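Local coordinates for protein putative phosphosugar isomerases (Salmonella typhimurium LT2, PDB 3FKJ) that probably binds phosphosugars through its SIS-type domains and is thought to act as a sugar isomerase, though its substrate is not established, at residues V213-G218 with A243-G248; L266-G271 with L291-A296. All coordinates share one frame; numbering follows the deposited sequence. Where two conformers were deposited one is given.

Interaction 1 (V213-G218 with A243-G248)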
# COMPACT_ATOMS: atom_id res chain seq x y z
N VAL A 213 -13.84 -11.25 12.80
CA VAL A 213 -12.64 -10.46 12.46
C VAL A 213 -11.51 -11.41 12.07
O VAL A 213 -11.14 -12.32 12.83
CB VAL A 213 -12.11 -9.60 13.62
CG1 VAL A 213 -11.03 -8.64 13.08
CG2 VAL A 213 -13.24 -8.80 14.27
N VAL A 214 -10.97 -11.22 10.87
CA VAL A 214 -9.83 -12.01 10.42
C VAL A 214 -8.71 -11.07 9.92
O VAL A 214 -8.98 -10.16 9.11
CB VAL A 214 -10.26 -13.01 9.30
CG1 VAL A 214 -9.02 -13.70 8.68
CG2 VAL A 214 -11.24 -14.02 9.86
N TYR A 215 -7.48 -11.30 10.36
CA TYR A 215 -6.32 -10.54 9.83
C TYR A 215 -5.54 -11.37 8.76
O TYR A 215 -5.16 -12.50 9.01
CB TYR A 215 -5.40 -10.05 10.96
CG TYR A 215 -6.08 -9.03 11.87
CD1 TYR A 215 -6.26 -7.70 11.45
CD2 TYR A 215 -6.58 -9.40 13.12
CE1 TYR A 215 -6.90 -6.78 12.25
CE2 TYR A 215 -7.22 -8.48 13.94
CZ TYR A 215 -7.38 -7.16 13.49
OH TYR A 215 -8.00 -6.21 14.26
N MSE A 216 -5.41 -10.79 7.55
CA MSE A 216 -4.58 -11.31 6.46
C MSE A 216 -3.15 -10.80 6.59
O MSE A 216 -2.90 -9.61 6.93
CB MSE A 216 -5.11 -10.88 5.11
CG MSE A 216 -6.51 -11.39 4.78
SE MSE A 216 -6.76 -13.29 4.99
CE MSE A 216 -5.15 -13.82 3.86
N MSE A 217 -2.21 -11.69 6.32
CA MSE A 217 -0.80 -11.34 6.44
C MSE A 217 0.04 -12.02 5.35
O MSE A 217 -0.28 -13.11 4.86
CB MSE A 217 -0.30 -11.71 7.86
CG MSE A 217 1.12 -11.24 8.20
SE MSE A 217 1.66 -11.68 10.05
CE MSE A 217 0.13 -11.03 10.94
N GLY A 218 1.11 -11.34 4.99
CA GLY A 218 2.02 -11.75 3.97
C GLY A 218 3.08 -10.69 3.83
O GLY A 218 3.00 -9.61 4.42
N ALA A 243 -8.51 -6.77 8.07
CA ALA A 243 -7.40 -5.92 7.68
C ALA A 243 -6.30 -6.80 7.16
O ALA A 243 -6.21 -7.96 7.54
CB ALA A 243 -6.85 -5.08 8.90
N SER A 244 -5.47 -6.23 6.29
CA SER A 244 -4.20 -6.81 5.88
C SER A 244 -3.08 -6.08 6.61
O SER A 244 -3.14 -4.86 6.84
CB SER A 244 -4.04 -6.79 4.36
OG SER A 244 -4.10 -5.47 3.90
N ILE A 245 -2.14 -6.88 7.08
CA ILE A 245 -0.95 -6.48 7.81
C ILE A 245 0.25 -7.11 7.09
O ILE A 245 0.32 -8.35 6.92
CB ILE A 245 -0.93 -7.03 9.26
CG1 ILE A 245 -2.21 -6.66 9.99
CG2 ILE A 245 0.32 -6.52 10.03
CD1 ILE A 245 -2.35 -7.39 11.31
N HIS A 246 1.19 -6.28 6.68
CA HIS A 246 2.45 -6.76 6.17
C HIS A 246 3.21 -7.44 7.34
O HIS A 246 3.26 -6.90 8.49
CB HIS A 246 3.24 -5.62 5.53
CG HIS A 246 4.45 -6.07 4.78
ND1 HIS A 246 5.57 -6.56 5.42
CD2 HIS A 246 4.71 -6.10 3.46
CE1 HIS A 246 6.47 -6.89 4.51
NE2 HIS A 246 5.97 -6.64 3.32
N SER A 247 3.76 -8.63 7.07
CA SER A 247 4.45 -9.41 8.09
C SER A 247 5.50 -8.59 8.85
O SER A 247 5.67 -8.76 10.07
CB SER A 247 5.13 -10.59 7.45
OG SER A 247 4.24 -11.49 6.87
N GLY A 248 6.20 -7.71 8.11
CA GLY A 248 7.24 -6.84 8.63
C GLY A 248 6.63 -5.79 9.55
O GLY A 248 7.13 -5.55 10.66

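Interaction 2 (L266-G271 with L291-A296)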
# COMPACT_ATOMS: atom_id res chain seq x y z
N LEU A 266 -1.93 -16.27 7.35
CA LEU A 266 -0.62 -15.89 6.83
C LEU A 266 -0.40 -16.61 5.52
O LEU A 266 -0.46 -17.83 5.45
CB LEU A 266 0.51 -16.22 7.81
CG LEU A 266 1.98 -15.97 7.38
CD1 LEU A 266 2.23 -14.50 7.19
CD2 LEU A 266 2.94 -16.51 8.41
N LEU A 267 -0.17 -15.83 4.48
CA LEU A 267 0.23 -16.33 3.17
C LEU A 267 1.73 -16.21 3.10
O LEU A 267 2.24 -15.18 2.72
CB LEU A 267 -0.41 -15.51 2.06
CG LEU A 267 -1.94 -15.37 2.12
CD1 LEU A 267 -2.36 -14.68 0.89
CD2 LEU A 267 -2.64 -16.72 2.25
N GLN A 268 2.40 -17.29 3.51
CA GLN A 268 3.86 -17.36 3.60
C GLN A 268 4.50 -17.58 2.22
O GLN A 268 3.99 -18.34 1.38
CB GLN A 268 4.29 -18.48 4.57
CG GLN A 268 5.79 -18.56 4.81
CD GLN A 268 6.18 -19.49 5.94
OE1 GLN A 268 5.45 -20.42 6.28
NE2 GLN A 268 7.36 -19.25 6.53
N SER A 269 5.62 -16.89 2.01
CA SER A 269 6.34 -16.89 0.76
C SER A 269 7.60 -17.74 0.83
O SER A 269 8.16 -17.99 1.93
CB SER A 269 6.78 -15.46 0.38
OG SER A 269 5.70 -14.58 0.23
N SER A 270 8.04 -18.18 -0.35
CA SER A 270 9.39 -18.67 -0.51
C SER A 270 10.32 -17.47 -0.68
O SER A 270 9.88 -16.32 -0.82
CB SER A 270 9.49 -19.55 -1.76
OG SER A 270 9.44 -18.75 -2.93
N GLY A 271 11.61 -17.75 -0.71
CA GLY A 271 12.56 -16.76 -1.07
C GLY A 271 12.81 -15.73 0.01
O GLY A 271 12.69 -16.02 1.20
N LEU A 291 -4.12 -19.36 13.98
CA LEU A 291 -3.33 -19.19 12.77
C LEU A 291 -3.70 -20.23 11.71
O LEU A 291 -3.68 -21.40 11.99
CB LEU A 291 -1.83 -19.23 13.10
CG LEU A 291 -0.82 -19.21 11.93
CD1 LEU A 291 -1.01 -17.99 11.01
CD2 LEU A 291 0.62 -19.29 12.48
N GLN A 292 -4.07 -19.77 10.52
CA GLN A 292 -4.12 -20.61 9.32
C GLN A 292 -2.90 -20.22 8.52
O GLN A 292 -2.78 -19.07 8.04
CB GLN A 292 -5.37 -20.35 8.49
CG GLN A 292 -5.39 -21.06 7.12
CD GLN A 292 -5.49 -22.58 7.27
OE1 GLN A 292 -6.11 -23.06 8.20
NE2 GLN A 292 -4.86 -23.32 6.36
N LEU A 293 -1.97 -21.16 8.40
CA LEU A 293 -0.79 -20.96 7.58
C LEU A 293 -1.04 -21.54 6.19
O LEU A 293 -1.47 -22.67 6.06
CB LEU A 293 0.41 -21.64 8.24
CG LEU A 293 1.78 -21.43 7.59
CD1 LEU A 293 2.14 -19.96 7.39
CD2 LEU A 293 2.81 -22.13 8.45
N ILE A 294 -0.79 -20.75 5.16
CA ILE A 294 -0.76 -21.27 3.78
C ILE A 294 0.61 -20.96 3.21
O ILE A 294 0.94 -19.80 2.96
CB ILE A 294 -1.88 -20.65 2.93
CG1 ILE A 294 -3.26 -20.92 3.61
CG2 ILE A 294 -1.83 -21.23 1.52
CD1 ILE A 294 -4.45 -20.26 2.96
N ASP A 295 1.43 -22.00 3.03
CA ASP A 295 2.84 -21.84 2.71
C ASP A 295 3.10 -22.15 1.25
O ASP A 295 2.91 -23.30 0.82
CB ASP A 295 3.69 -22.75 3.61
CG ASP A 295 5.20 -22.55 3.40
OD1 ASP A 295 5.60 -21.65 2.60
OD2 ASP A 295 6.00 -23.27 4.05
N ALA A 296 3.58 -21.16 0.48
CA ALA A 296 3.89 -21.39 -0.94
C ALA A 296 4.88 -22.55 -1.14
O ALA A 296 4.71 -23.38 -2.03
CB ALA A 296 4.40 -20.14 -1.62

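Interaction 1 (V213-G218 with A243-G248)
Met216 takes the central place between Ala243 and Ile245 in a parallel pairing of two strands. Its N donates to Ala243 O at 2.9 Å. Its O receives Ile245 N at 2.8 Å, with an N-H...O angle of 162°. Further along, Ser247 N donates to Gly218 O at 2.9 Å. The same oxygen lies over one face of the His246 ring. Gly248 N donates to His246 ND1 at 3.0 Å, close to the ring plane, which helps fix the ring's rotation.

Apolar contacts gather on the face bearing Tyr215, Met217, Ala243 and Ile245. Ala243 CB sits at the edge of the Tyr215 ring, 3.7 Å from CD1. Ile245 CD1 comes to Tyr215 CD1 at 3.9 Å, set obliquely to the ring. In the conformer given, the Met217 chain starts anti to its backbone N (chi1 -172°), which brings Met217 CG to 3.4 Å from Ser247 OG. That hydroxyl is hydrogen-bonded to Asp277.

The polar ends of Tyr215 and His246 are hydrogen-bonded to Asn241 and Glu78 of the second subunit, so this edge of the sheet helps form the dimer. The contact closes the beta-alpha-beta unit whose helix 223-238 covers Met216 on the other face. Strand 263-268 lies on the far side of strand 213-218.

Interaction 2 (L266-G271 with L291-A296)
Strands 263-268 and 290-295 are the two parallel strands of a beta-alpha-beta unit, and Leu266 and Gln268 carry their pairing with Gln292, Ile294 and Ala296. Leu266 N donates to Gln292 O at 3.0 Å. Ile294 N donates to Leu266 O, almost straight, with an N-H...O angle of 173°. Gln268 N then donates to Ile294 O in a more bent bond. Ala296 N closes the ladder on Gln268 O at 3.0 Å. Gln268 O also accepts from His317 NE2, so two donors grip it.

One face of the sheet carries Leu266, Gln268, Leu293 and Asp295. Leu266 and Leu293 lie side by side and point the same way, with CD2 of Leu266 3.7 Å from CD1 of Leu293. Leu291 CD1 touches the base of Leu266, at CB. With CG turned opposite the backbone N (chi1 -176°), the extended Gln268 chain sets OE1 3.5 Å from Leu293 CD1. The Gln268 side chain crosses that of Asp295 at a slant, the amide and carboxylate planes 28° apart, with Gln268 OE1 3.6 Å from Asp295 CG and no hydrogen bond between them. Each group finds its strong partner elsewhere: Gln268 NE2 bonds to Asp278, and Asp295 OD1 forms a salt bridge with Arg274. That cation probably helps stabilise the carboxylate charge.

On the other face Leu267 and Ile294 run alongside each other, CD2 of Leu267 4.0 Å from CD1 of Ile294. Helix 274-286 packs on the face of Leu266 and Gln268, while helix 313-331 covers Leu267 and Ala296. Strand 213-218 borders strand 263-268 on its other edge.

Overall arrangement
Both interactions belong to one four-stranded parallel sheet, in the order 241-246, 213-218, 263-268, 290-295. Interaction 1 comes first along the chain and is complete before interaction 2 begins; each closes its own beta-alpha-beta unit. Their centres are about 12 Å apart. They meet where the inner strands 213-218 and 263-268 run side by side: Met217 O is 2.7 Å from Leu267 N, a probable hydrogen bond, and Ser247 OG packs on Leu266 CD1. Interaction 1 lies toward the second subunit, whereas interaction 2 touches no other chain of the assembly. Together they pair the strands at both margins of an open alpha/beta sheet, consistent with the SIS fold.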